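Side-chain contacts in choline dehydrogenase and related flavoproteins (PDB 3Q9T), which oxidises formate with an 8-formyl-FAD cofactor, as a member of the glucose-methanol-choline oxidoreductase family: residues F9-G14 and T20-L25; G117-W122 and G562-D567; K537-D542 and D567-E572. One frame throughout, in Å; residues are numbered along the deposited sequence.

How the interactions relate
All three contacts sit on the FAD-binding, Rossmann-type part of the chain; helix 555-572 supplies one side of interactions 2 and 3 and packs against interaction 1. Interaction 1 comes first in sequence and packs helix 16-25 on strand 9-12; its centre lies about 16 Å from that of interaction 2 and about 10 Å from that of interaction 3. Interactions 2 and 3 interleave along the chain, share D567 and have centres about 10 Å apart. Strands 9-12 and 538-540 belong to one parallel sheet, with 261-264 between them. The two helices meet through the salt bridge of R24 with E563, so residues from both ends of the chain build one layer beside the cofactor.

Interaction 1 (F9-G14 and T20-L25); sequences FVIVGG and TVAGRL. With FAY ([(2R,3S,4R,5R)-5-(6-amino-9H-purin-9-yl)-3,4-dihydroxytetrahydrofuran-2-yl]methyl (2R,3S,4S)-5-(8-formyl-7-methyl-2,4-dioxo-3,4-dihydrobenzo[g]pteridin-10(2H)-yl)-2,3,4-trihydroxypentyl dihydrogen diphosphate), chain D.
The ring of F9 carries L25 on one face: CD1 of L25 sits 3.8 Å from the ring centroid and 19° off its normal, a CH-pi contact displaced toward the CG side, where CD1 to CG of F9 is 3.6 Å. H573 meets this ring edge-to-face, and I263 of the neighbouring strand and I569 of helix 555-572 also touch it. This is the first strand and helix of a Rossmann-type beta-alpha-beta unit, strand 9-12, helix 16-25 and strand 33-36, with the helix running back nearly antiparallel to the strand. F9 holds CG beside its backbone N (chi1 -64°), which turns the ring up to the helix, and the leucine side chain crosses it at about a right angle.

One step further along the same side of the strand, I11 reaches up with its longer branch. Its CD1 lies 3.9 Å from CB of A22, and CG1 is 4.3 Å from CG1 of V21. The small alanine lets the helix backbone come close, with the CA atoms of I11 and A22 only 6.5 Å apart. No hydrogen bond spans the two segments; the joint is entirely apolar and buried. Beyond the strand end the chain turns into the cofactor pocket, where G13, with no side chain, brings its CA to 3.4 Å from FAY O4B.

Interaction 2 (G117-W122 and G562-D567); sequences GKEWTW and GEKCAD
K564 leaves the C-terminal helix 555-572 of the FAD-binding fold and lies across the indole of W120 before ending in a salt bridge to E119. Both partners belong to the loop between helices 113-116 and 122-131, which the contact joins to helix 555-572; the W120 side chain is about 12 Å from FAY. Starting from CB, the chain points at the loop and runs out extended, with CG anti to the backbone N. CG comes to 4.1 Å from CH2 of W120, at the rim of the ring. CD is then squarely over the six-membered ring, 3.4 Å from its centroid and 14° off the normal, a CH-pi contact. CE moves on toward the five-membered ring, reaching 3.4 Å from CE2 of W120. The last torsion bends the chain (chi4 47°), and NZ lifts away from the indole, though at 5.0 Å from the centroid of the five-membered ring it still counts as a cation-pi partner over the face.

At the tip, NZ gives a hydrogen bond of 2.9 Å to OE1 of E119, met on the anti side and 25° out of the carboxylate plane. The glutamate and lysine side chains cross at about a right angle. OE2 of the same carboxylate makes a salt bridge with K529, so the negative charge is probably shared between two lysines. The indole has its own tether, since NE1 of W120 is hydrogen-bonded to the carbonyl O of P528. A water accepts a hydrogen bond from K564 NZ at 2.8 Å and donates one to the backbone O of E119 at 2.7 Å.

Interaction 3 (K537-D542 and D567-E572); sequences KLRVAD and DMIKAE. With FAY ([(2R,3S,4R,5R)-5-(6-amino-9H-purin-9-yl)-3,4-dihydroxytetrahydrofuran-2-yl]methyl (2R,3S,4S)-5-(8-formyl-7-methyl-2,4-dioxo-3,4-dihydrobenzo[g]pteridin-10(2H)-yl)-2,3,4-trihydroxypentyl dihydrogen diphosphate), chain D.
Strand 538-540 and the helical segment 567-572 run nearly antiparallel, at 157°, with their axes 11.5 Å apart, a gap bridged mainly by the side chain of R539. The strand is the outermost one, within this chain, of the parallel five-stranded Rossmann-type sheet, and helix 555-572 packs against that sheet beside helix 16-25.

R539 slides past I569 in the opposite direction, its methylene CD touching both CG1 and CD1 of the isoleucine. A bend at chi3 (122°) then turns the guanidinium so that one face rests on I569, whose CG1 stands 3.1 Å above the plane and lies 3.4 Å from NH1. M568 comes in obliquely, with its CB 3.7 Å from NH2. Further along the helix, E572 reaches back to the arginine. Its OE2 is 3.8 Å from NH1 of R539, a long salt bridge, and a water closes the gap more firmly: it accepts from NH2 of R539 at 2.7 Å and donates to OE2 of E572 at 2.7 Å.

The stronger direct partners lie outside the two segments. NE of R539 is bonded to the carbonyl O of K529 and NH1 makes a salt bridge with E261, while OE2 of E572 pairs with K531. At the far end of segment 537-542 the chain enters the cofactor pocket, where CB of D542 is 3.2 Å from FAY O2P.

A buried arginine is thus held flat against aliphatic carbon, with all three of its nitrogens hydrogen-bonded. E261 would probably balance most of its positive charge; E572, at long range, bridged by water and also paired with K531, would add less.

Interaction 1 (F9-G14 and T20-L25)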
loop_
_atom_site.group_PDB
_atom_site.type_symbol
_atom_site.label_atom_id
_atom_site.label_comp_id
_atom_site.label_asym_id
_atom_site.label_seq_id
_atom_site.Cartn_x
_atom_site.Cartn_y
_atom_site.Cartn_z
ATOM N N PHE A 9 -3.448 -41.288 11.318
ATOM C CA PHE A 9 -3.119 -40.146 10.465
ATOM C C PHE A 9 -3.580 -38.847 11.083
ATOM O O PHE A 9 -4.723 -38.734 11.555
ATOM C CB PHE A 9 -3.740 -40.287 9.076
ATOM C CG PHE A 9 -3.218 -41.456 8.306
ATOM C CD1 PHE A 9 -1.943 -41.432 7.771
ATOM C CD2 PHE A 9 -4.003 -42.585 8.119
ATOM C CE1 PHE A 9 -1.466 -42.506 7.060
ATOM C CE2 PHE A 9 -3.528 -43.673 7.410
ATOM C CZ PHE A 9 -2.259 -43.641 6.884
ATOM N N VAL A 10 -2.687 -37.861 11.068
ATOM C CA VAL A 10 -3.035 -36.521 11.540
ATOM C C VAL A 10 -3.028 -35.568 10.353
ATOM O O VAL A 10 -2.028 -35.464 9.652
ATOM C CB VAL A 10 -2.049 -36.030 12.611
ATOM C CG1 VAL A 10 -2.321 -34.589 12.969
ATOM C CG2 VAL A 10 -2.114 -36.929 13.867
ATOM N N ILE A 11 -4.153 -34.905 10.100
ATOM C CA ILE A 11 -4.173 -33.824 9.109
ATOM C C ILE A 11 -4.101 -32.468 9.824
ATOM O O ILE A 11 -4.922 -32.157 10.697
ATOM C CB ILE A 11 -5.403 -33.870 8.187
ATOM C CG1 ILE A 11 -5.279 -34.990 7.140
ATOM C CG2 ILE A 11 -5.581 -32.529 7.454
ATOM C CD1 ILE A 11 -5.389 -36.366 7.701
ATOM N N VAL A 12 -3.098 -31.680 9.461
ATOM C CA VAL A 12 -2.874 -30.373 10.079
ATOM C C VAL A 12 -3.428 -29.296 9.173
ATOM O O VAL A 12 -2.790 -28.924 8.183
ATOM C CB VAL A 12 -1.373 -30.125 10.308
ATOM C CG1 VAL A 12 -1.139 -28.780 10.976
ATOM C CG2 VAL A 12 -0.795 -31.242 11.166
ATOM N N GLY A 13 -4.621 -28.804 9.518
ATOM C CA GLY A 13 -5.331 -27.859 8.682
ATOM C C GLY A 13 -6.512 -28.539 8.006
ATOM O O GLY A 13 -6.331 -29.260 7.039
ATOM N N GLY A 14 -7.718 -28.327 8.530
ATOM C CA GLY A 14 -8.914 -28.924 7.960
ATOM C C GLY A 14 -9.474 -28.112 6.800
ATOM O O GLY A 14 -10.645 -27.735 6.796
ATOM N N THR A 20 -10.147 -33.411 2.188
ATOM C CA THR A 20 -10.172 -34.412 1.132
ATOM C C THR A 20 -9.334 -35.615 1.533
ATOM O O THR A 20 -9.789 -36.767 1.449
ATOM C CB THR A 20 -9.623 -33.850 -0.203
ATOM O OG1 THR A 20 -10.391 -32.706 -0.592
ATOM C CG2 THR A 20 -9.685 -34.913 -1.305
ATOM N N VAL A 21 -8.103 -35.346 1.969
ATOM C CA VAL A 21 -7.195 -36.414 2.368
ATOM C C VAL A 21 -7.789 -37.158 3.563
ATOM O O VAL A 21 -7.871 -38.402 3.574
ATOM C CB VAL A 21 -5.772 -35.887 2.698
ATOM C CG1 VAL A 21 -4.919 -36.983 3.360
ATOM C CG2 VAL A 21 -5.089 -35.361 1.436
ATOM N N ALA A 22 -8.246 -36.394 4.550
ATOM C CA ALA A 22 -8.796 -36.991 5.766
ATOM C C ALA A 22 -9.990 -37.906 5.501
ATOM O O ALA A 22 -10.082 -38.975 6.089
ATOM C CB ALA A 22 -9.175 -35.924 6.769
ATOM N N GLY A 23 -10.908 -37.467 4.643
ATOM C CA GLY A 23 -12.135 -38.206 4.395
ATOM C C GLY A 23 -11.860 -39.490 3.637
ATOM O O GLY A 23 -12.498 -40.509 3.864
ATOM N N ARG A 24 -10.882 -39.439 2.745
ATOM C CA ARG A 24 -10.526 -40.597 1.945
ATOM C C ARG A 24 -9.808 -41.635 2.795
ATOM O O ARG A 24 -10.091 -42.836 2.706
ATOM C CB ARG A 24 -9.660 -40.182 0.759
ATOM C CG ARG A 24 -10.417 -39.369 -0.286
ATOM C CD ARG A 24 -11.612 -40.133 -0.856
ATOM N NE ARG A 24 -12.165 -39.442 -2.022
ATOM C CZ ARG A 24 -13.352 -39.697 -2.572
ATOM N NH1 ARG A 24 -14.130 -40.655 -2.082
ATOM N NH2 ARG A 24 -13.752 -38.998 -3.628
ATOM N N LEU A 25 -8.892 -41.173 3.640
ATOM C CA LEU A 25 -8.178 -42.089 4.513
ATOM C C LEU A 25 -9.147 -42.763 5.486
ATOM O O LEU A 25 -8.961 -43.929 5.847
ATOM C CB LEU A 25 -7.033 -41.385 5.245
ATOM C CG LEU A 25 -5.811 -41.063 4.379
ATOM C CD1 LEU A 25 -4.736 -40.404 5.208
ATOM C CD2 LEU A 25 -5.264 -42.316 3.713
HETATM P P FAY D . -5.982 -25.302 0.406
HETATM N N1 FAY D . -10.711 -21.257 -6.557
HETATM C C2 FAY D . -11.653 -21.713 -7.477
HETATM O O2 FAY D . -11.474 -22.771 -8.068
HETATM N N3 FAY D . -12.955 -21.269 -7.391
HETATM C C4 FAY D . -13.195 -20.032 -6.845
HETATM O O4 FAY D . -14.073 -19.329 -7.381
HETATM N N5 FAY D . -12.470 -18.324 -5.344
HETATM C C6 FAY D . -12.099 -16.899 -3.514
HETATM C C7 FAY D . -11.439 -16.573 -2.342
HETATM C C8 FAY D . -10.380 -17.374 -1.903
HETATM O O8 FAY D . -9.041 -17.899 -0.053
HETATM C C9 FAY D . -10.083 -18.561 -2.585
HETATM P PA FAY D . -7.095 -23.898 2.596
HETATM C "C1'" FAY D . -9.191 -20.901 -4.124
HETATM C C10 FAY D . -10.981 -20.154 -5.783
HETATM N N10 FAY D . -10.259 -19.919 -4.609
HETATM N N1A FAY D . -3.227 -23.645 12.822
HETATM O O1A FAY D . -7.010 -22.459 2.980
HETATM C C1B FAY D . -6.047 -24.005 8.408
HETATM O O1P FAY D . -6.384 -26.665 0.916
HETATM C "C2'" FAY D . -9.806 -22.082 -3.338
HETATM O "O2'" FAY D . -10.742 -21.558 -2.465
HETATM C C2A FAY D . -4.362 -24.404 12.606
HETATM O O2A FAY D . -8.394 -24.283 1.955
HETATM C C2B FAY D . -6.924 -22.931 7.787
HETATM O O2B FAY D . -7.865 -22.385 8.693
HETATM O O2P FAY D . -4.609 -25.343 -0.239
HETATM C "C3'" FAY D . -8.930 -23.130 -2.575
HETATM O "O3'" FAY D . -9.437 -23.551 -1.311
HETATM N N3A FAY D . -4.995 -24.385 11.373
HETATM C C3B FAY D . -7.612 -23.709 6.686
HETATM O O3B FAY D . -8.707 -24.396 7.240
HETATM O O3P FAY D . -5.877 -24.268 1.638
HETATM C "C4'" FAY D . -7.486 -22.747 -2.369
HETATM O "O4'" FAY D . -7.011 -22.332 -3.647
HETATM C C4A FAY D . -4.491 -23.621 10.371
HETATM C C4B FAY D . -6.593 -24.750 6.292
HETATM O O4B FAY D . -5.614 -24.777 7.317
HETATM C C4X FAY D . -12.187 -19.473 -6.038
HETATM C "C5'" FAY D . -6.674 -23.936 -1.801
HETATM O "O5'" FAY D . -7.078 -24.624 -0.608
HETATM C C5A FAY D . -3.343 -22.858 10.568
HETATM C C5B FAY D . -5.971 -24.434 4.946
HETATM O O5B FAY D . -6.901 -24.780 3.950
HETATM C C5X FAY D . -11.651 -17.958 -4.299
HETATM C C6A FAY D . -2.705 -22.863 11.806
HETATM N N6A FAY D . -1.659 -22.053 12.026
HETATM N N7A FAY D . -3.070 -22.213 9.415
HETATM C C7M FAY D . -11.767 -15.254 -1.685
HETATM C C8A FAY D . -3.997 -22.547 8.492
HETATM C C8M FAY D . -9.960 -17.243 -0.489
HETATM C C9A FAY D . -10.676 -18.845 -3.814
HETATM N N9A FAY D . -4.881 -23.409 9.071
#

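Interaction 2 (G117-W122 and G562-D567)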
loop_
_atom_site.group_PDB
_atom_site.type_symbol
_atom_site.label_atom_id
_atom_site.label_comp_id
_atom_site.label_asym_id
_atom_site.label_seq_id
_atom_site.Cartn_x
_atom_site.Cartn_y
_atom_site.Cartn_z
ATOM N N GLY A 117 7.288 -35.984 -12.554
ATOM C CA GLY A 117 7.362 -37.140 -13.428
ATOM C C GLY A 117 6.002 -37.434 -14.036
ATOM O O GLY A 117 5.041 -36.678 -13.857
ATOM N N LYS A 118 5.913 -38.553 -14.743
ATOM C CA LYS A 118 4.742 -38.852 -15.562
ATOM C C LYS A 118 3.421 -38.851 -14.798
ATOM O O LYS A 118 2.397 -38.444 -15.331
ATOM C CB LYS A 118 4.924 -40.193 -16.287
ATOM C CG LYS A 118 4.671 -40.111 -17.777
ATOM C CD LYS A 118 5.605 -39.096 -18.430
ATOM C CE LYS A 118 5.403 -39.031 -19.949
ATOM N NZ LYS A 118 3.977 -38.761 -20.338
ATOM N N GLU A 119 3.427 -39.321 -13.560
ATOM C CA GLU A 119 2.168 -39.441 -12.830
ATOM C C GLU A 119 1.539 -38.074 -12.518
ATOM O O GLU A 119 0.358 -37.978 -12.159
ATOM C CB GLU A 119 2.356 -40.288 -11.554
ATOM C CG GLU A 119 3.231 -39.642 -10.472
ATOM C CD GLU A 119 3.429 -40.538 -9.241
ATOM O OE1 GLU A 119 2.429 -41.033 -8.665
ATOM O OE2 GLU A 119 4.600 -40.746 -8.853
ATOM N N TRP A 120 2.319 -37.009 -12.645
ATOM C CA TRP A 120 1.753 -35.673 -12.488
ATOM C C TRP A 120 1.611 -34.966 -13.835
ATOM O O TRP A 120 2.122 -33.865 -14.015
ATOM C CB TRP A 120 2.593 -34.821 -11.537
ATOM C CG TRP A 120 2.513 -35.244 -10.080
ATOM C CD1 TRP A 120 3.392 -36.044 -9.410
ATOM C CD2 TRP A 120 1.501 -34.878 -9.129
ATOM N NE1 TRP A 120 2.997 -36.194 -8.096
ATOM C CE2 TRP A 120 1.834 -35.494 -7.902
ATOM C CE3 TRP A 120 0.339 -34.100 -9.200
ATOM C CZ2 TRP A 120 1.054 -35.349 -6.756
ATOM C CZ3 TRP A 120 -0.440 -33.958 -8.059
ATOM C CH2 TRP A 120 -0.073 -34.572 -6.847
ATOM N N THR A 121 0.940 -35.612 -14.781
ATOM C CA THR A 121 0.623 -34.989 -16.068
ATOM C C THR A 121 -0.886 -35.078 -16.318
ATOM O O THR A 121 -1.614 -35.693 -15.533
ATOM C CB THR A 121 1.388 -35.635 -17.233
ATOM O OG1 THR A 121 1.122 -37.038 -17.258
ATOM C CG2 THR A 121 2.877 -35.424 -17.075
ATOM N N TRP A 122 -1.359 -34.464 -17.397
ATOM C CA TRP A 122 -2.794 -34.396 -17.644
ATOM C C TRP A 122 -3.542 -35.739 -17.494
ATOM O O TRP A 122 -4.357 -35.915 -16.568
ATOM C CB TRP A 122 -3.106 -33.728 -18.994
ATOM C CG TRP A 122 -4.575 -33.650 -19.200
ATOM C CD1 TRP A 122 -5.324 -34.447 -20.008
ATOM C CD2 TRP A 122 -5.496 -32.776 -18.526
ATOM N NE1 TRP A 122 -6.650 -34.115 -19.892
ATOM C CE2 TRP A 122 -6.782 -33.086 -18.998
ATOM C CE3 TRP A 122 -5.350 -31.739 -17.589
ATOM C CZ2 TRP A 122 -7.931 -32.408 -18.561
ATOM C CZ3 TRP A 122 -6.493 -31.063 -17.155
ATOM C CH2 TRP A 122 -7.768 -31.408 -17.641
ATOM N N GLY A 562 -5.342 -33.375 -3.234
ATOM C CA GLY A 562 -5.762 -34.129 -2.073
ATOM C C GLY A 562 -6.165 -35.556 -2.409
ATOM O O GLY A 562 -5.850 -36.474 -1.657
ATOM N N GLU A 563 -6.850 -35.750 -3.538
ATOM C CA GLU A 563 -7.334 -37.075 -3.908
ATOM C C GLU A 563 -6.136 -37.963 -4.223
ATOM O O GLU A 563 -6.063 -39.104 -3.767
ATOM C CB GLU A 563 -8.294 -37.011 -5.107
ATOM C CG GLU A 563 -9.605 -36.284 -4.867
ATOM C CD GLU A 563 -10.650 -37.116 -4.138
ATOM O OE1 GLU A 563 -10.308 -38.161 -3.548
ATOM O OE2 GLU A 563 -11.835 -36.722 -4.158
ATOM N N LYS A 564 -5.184 -37.428 -4.979
ATOM C CA LYS A 564 -3.994 -38.187 -5.329
ATOM C C LYS A 564 -3.182 -38.492 -4.077
ATOM O O LYS A 564 -2.739 -39.618 -3.874
ATOM C CB LYS A 564 -3.147 -37.455 -6.374
ATOM C CG LYS A 564 -1.874 -38.218 -6.805
ATOM C CD LYS A 564 -1.220 -37.578 -8.038
ATOM C CE LYS A 564 0.040 -38.312 -8.482
ATOM N NZ LYS A 564 -0.161 -39.792 -8.545
ATOM N N CYS A 565 -3.000 -37.494 -3.225
ATOM C CA CYS A 565 -2.254 -37.707 -1.995
ATOM C C CYS A 565 -2.788 -38.899 -1.210
ATOM O O CYS A 565 -2.024 -39.759 -0.781
ATOM C CB CYS A 565 -2.301 -36.469 -1.098
ATOM S SG CYS A 565 -1.283 -36.671 0.377
ATOM N N ALA A 566 -4.100 -38.926 -1.006
ATOM C CA ALA A 566 -4.751 -40.012 -0.283
ATOM C C ALA A 566 -4.503 -41.369 -0.977
ATOM O O ALA A 566 -4.136 -42.354 -0.330
ATOM C CB ALA A 566 -6.259 -39.724 -0.145
ATOM N N ASP A 567 -4.681 -41.410 -2.293
ATOM C CA ASP A 567 -4.382 -42.621 -3.052
ATOM C C ASP A 567 -2.956 -43.096 -2.790
ATOM O O ASP A 567 -2.746 -44.264 -2.473
ATOM C CB ASP A 567 -4.611 -42.422 -4.556
ATOM C CG ASP A 567 -5.955 -42.987 -5.030
ATOM O OD1 ASP A 567 -6.801 -43.311 -4.164
ATOM O OD2 ASP A 567 -6.167 -43.086 -6.270
HETATM O O HOH W 1 -1.086 -39.977 -11.159
#

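Interaction 3 (K537-D542 and D567-E572)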
loop_
_atom_site.group_PDB
_atom_site.type_symbol
_atom_site.label_atom_id
_atom_site.label_comp_id
_atom_site.label_asym_id
_atom_site.label_seq_id
_atom_site.Cartn_x
_atom_site.Cartn_y
_atom_site.Cartn_z
ATOM N N LYS A 537 7.464 -39.783 7.201
ATOM C CA LYS A 537 6.137 -39.710 7.816
ATOM C C LYS A 537 5.490 -38.316 7.756
ATOM O O LYS A 537 4.620 -37.997 8.569
ATOM C CB LYS A 537 6.186 -40.206 9.268
ATOM C CG LYS A 537 6.601 -41.669 9.434
ATOM C CD LYS A 537 6.349 -42.130 10.876
ATOM C CE LYS A 537 6.393 -43.643 11.039
ATOM N NZ LYS A 537 7.785 -44.176 11.061
ATOM N N LEU A 538 5.922 -37.490 6.805
ATOM C CA LEU A 538 5.395 -36.136 6.658
ATOM C C LEU A 538 5.103 -35.833 5.199
ATOM O O LEU A 538 5.997 -35.882 4.360
ATOM C CB LEU A 538 6.397 -35.084 7.173
ATOM C CG LEU A 538 5.922 -33.624 7.057
ATOM C CD1 LEU A 538 4.553 -33.455 7.719
ATOM C CD2 LEU A 538 6.929 -32.625 7.636
ATOM N N ARG A 539 3.854 -35.494 4.900
ATOM C CA ARG A 539 3.479 -35.144 3.538
ATOM C C ARG A 539 2.780 -33.793 3.542
ATOM O O ARG A 539 2.290 -33.348 4.579
ATOM C CB ARG A 539 2.570 -36.223 2.938
ATOM C CG ARG A 539 3.285 -37.537 2.657
ATOM C CD ARG A 539 2.303 -38.663 2.408
ATOM N NE ARG A 539 2.507 -39.267 1.103
ATOM C CZ ARG A 539 2.680 -40.568 0.870
ATOM N NH1 ARG A 539 2.670 -41.470 1.851
ATOM N NH2 ARG A 539 2.858 -40.955 -0.377
ATOM N N VAL A 540 2.754 -33.141 2.387
ATOM C CA VAL A 540 2.006 -31.906 2.227
ATOM C C VAL A 540 0.946 -32.119 1.173
ATOM O O VAL A 540 1.244 -32.625 0.087
ATOM C CB VAL A 540 2.903 -30.740 1.789
ATOM C CG1 VAL A 540 2.061 -29.494 1.546
ATOM C CG2 VAL A 540 3.961 -30.482 2.842
ATOM N N ALA A 541 -0.295 -31.764 1.508
ATOM C CA ALA A 541 -1.381 -31.829 0.548
ATOM C C ALA A 541 -2.185 -30.537 0.630
ATOM O O ALA A 541 -2.971 -30.338 1.556
ATOM C CB ALA A 541 -2.262 -33.085 0.769
ATOM N N ASP A 542 -1.925 -29.647 -0.332
ATOM C CA ASP A 542 -2.611 -28.367 -0.466
ATOM C C ASP A 542 -1.980 -27.576 -1.620
ATOM O O ASP A 542 -1.061 -28.073 -2.298
ATOM C CB ASP A 542 -2.616 -27.568 0.857
ATOM C CG ASP A 542 -1.232 -27.123 1.294
ATOM O OD1 ASP A 542 -0.382 -26.881 0.417
ATOM O OD2 ASP A 542 -0.990 -27.008 2.523
ATOM N N ASP A 567 -4.681 -41.410 -2.293
ATOM C CA ASP A 567 -4.382 -42.621 -3.052
ATOM C C ASP A 567 -2.956 -43.096 -2.790
ATOM O O ASP A 567 -2.746 -44.264 -2.473
ATOM C CB ASP A 567 -4.611 -42.422 -4.556
ATOM C CG ASP A 567 -5.955 -42.987 -5.030
ATOM O OD1 ASP A 567 -6.801 -43.311 -4.164
ATOM O OD2 ASP A 567 -6.167 -43.086 -6.270
ATOM N N MET A 568 -1.981 -42.189 -2.898
ATOM C CA MET A 568 -0.568 -42.550 -2.699
ATOM C C MET A 568 -0.261 -43.034 -1.270
ATOM O O MET A 568 0.568 -43.932 -1.081
ATOM C CB MET A 568 0.354 -41.405 -3.113
ATOM C CG MET A 568 0.195 -40.992 -4.598
ATOM S SD MET A 568 1.475 -39.852 -5.176
ATOM C CE MET A 568 1.079 -38.414 -4.167
ATOM N N ILE A 569 -0.936 -42.457 -0.275
ATOM C CA ILE A 569 -0.778 -42.910 1.109
ATOM C C ILE A 569 -1.361 -44.324 1.273
ATOM O O ILE A 569 -0.758 -45.186 1.911
ATOM C CB ILE A 569 -1.424 -41.934 2.113
ATOM C CG1 ILE A 569 -0.602 -40.646 2.202
ATOM C CG2 ILE A 569 -1.533 -42.558 3.511
ATOM C CD1 ILE A 569 -1.280 -39.562 3.008
ATOM N N LYS A 570 -2.524 -44.564 0.680
ATOM C CA LYS A 570 -3.159 -45.877 0.769
ATOM C C LYS A 570 -2.299 -46.950 0.125
ATOM O O LYS A 570 -2.221 -48.066 0.632
ATOM C CB LYS A 570 -4.539 -45.874 0.122
ATOM C CG LYS A 570 -5.591 -45.092 0.897
ATOM C CD LYS A 570 -6.978 -45.272 0.273
ATOM C CE LYS A 570 -7.996 -44.351 0.926
ATOM N NZ LYS A 570 -9.330 -44.445 0.270
ATOM N N ALA A 571 -1.659 -46.609 -0.990
ATOM C CA ALA A 571 -0.824 -47.568 -1.693
ATOM C C ALA A 571 0.361 -47.961 -0.828
ATOM O O ALA A 571 0.869 -49.084 -0.911
ATOM C CB ALA A 571 -0.350 -47.000 -3.022
ATOM N N GLU A 572 0.806 -47.030 0.003
ATOM C CA GLU A 572 1.943 -47.288 0.863
ATOM C C GLU A 572 1.591 -48.176 2.053
ATOM O O GLU A 572 2.363 -49.059 2.408
ATOM C CB GLU A 572 2.550 -45.981 1.349
ATOM C CG GLU A 572 3.630 -46.192 2.379
ATOM C CD GLU A 572 4.701 -45.145 2.279
ATOM O OE1 GLU A 572 5.396 -44.907 3.286
ATOM O OE2 GLU A 572 4.841 -44.567 1.181
HETATM P P FAY D . -5.982 -25.302 0.406
HETATM N N1 FAY D . -10.711 -21.257 -6.557
HETATM C C2 FAY D . -11.653 -21.713 -7.477
HETATM O O2 FAY D . -11.474 -22.771 -8.068
HETATM N N3 FAY D . -12.955 -21.269 -7.391
HETATM C C4 FAY D . -13.195 -20.032 -6.845
HETATM O O4 FAY D . -14.073 -19.329 -7.381
HETATM N N5 FAY D . -12.470 -18.324 -5.344
HETATM C C6 FAY D . -12.099 -16.899 -3.514
HETATM C C7 FAY D . -11.439 -16.573 -2.342
HETATM C C8 FAY D . -10.380 -17.374 -1.903
HETATM O O8 FAY D . -9.041 -17.899 -0.053
HETATM C C9 FAY D . -10.083 -18.561 -2.585
HETATM P PA FAY D . -7.095 -23.898 2.596
HETATM C "C1'" FAY D . -9.191 -20.901 -4.124
HETATM C C10 FAY D . -10.981 -20.154 -5.783
HETATM N N10 FAY D . -10.259 -19.919 -4.609
HETATM N N1A FAY D . -3.227 -23.645 12.822
HETATM O O1A FAY D . -7.010 -22.459 2.980
HETATM C C1B FAY D . -6.047 -24.005 8.408
HETATM O O1P FAY D . -6.384 -26.665 0.916
HETATM C "C2'" FAY D . -9.806 -22.082 -3.338
HETATM O "O2'" FAY D . -10.742 -21.558 -2.465
HETATM C C2A FAY D . -4.362 -24.404 12.606
HETATM O O2A FAY D . -8.394 -24.283 1.955
HETATM C C2B FAY D . -6.924 -22.931 7.787
HETATM O O2B FAY D . -7.865 -22.385 8.693
HETATM O O2P FAY D . -4.609 -25.343 -0.239
HETATM C "C3'" FAY D . -8.930 -23.130 -2.575
HETATM O "O3'" FAY D . -9.437 -23.551 -1.311
HETATM N N3A FAY D . -4.995 -24.385 11.373
HETATM C C3B FAY D . -7.612 -23.709 6.686
HETATM O O3B FAY D . -8.707 -24.396 7.240
HETATM O O3P FAY D . -5.877 -24.268 1.638
HETATM C "C4'" FAY D . -7.486 -22.747 -2.369
HETATM O "O4'" FAY D . -7.011 -22.332 -3.647
HETATM C C4A FAY D . -4.491 -23.621 10.371
HETATM C C4B FAY D . -6.593 -24.750 6.292
HETATM O O4B FAY D . -5.614 -24.777 7.317
HETATM C C4X FAY D . -12.187 -19.473 -6.038
HETATM C "C5'" FAY D . -6.674 -23.936 -1.801
HETATM O "O5'" FAY D . -7.078 -24.624 -0.608
HETATM C C5A FAY D . -3.343 -22.858 10.568
HETATM C C5B FAY D . -5.971 -24.434 4.946
HETATM O O5B FAY D . -6.901 -24.780 3.950
HETATM C C5X FAY D . -11.651 -17.958 -4.299
HETATM C C6A FAY D . -2.705 -22.863 11.806
HETATM N N6A FAY D . -1.659 -22.053 12.026
HETATM N N7A FAY D . -3.070 -22.213 9.415
HETATM C C7M FAY D . -11.767 -15.254 -1.685
HETATM C C8A FAY D . -3.997 -22.547 8.492
HETATM C C8M FAY D . -9.960 -17.243 -0.489
HETATM C C9A FAY D . -10.676 -18.845 -3.814
HETATM N N9A FAY D . -4.881 -23.409 9.071
HETATM O O HOH W 2 4.218 -43.212 -1.115
#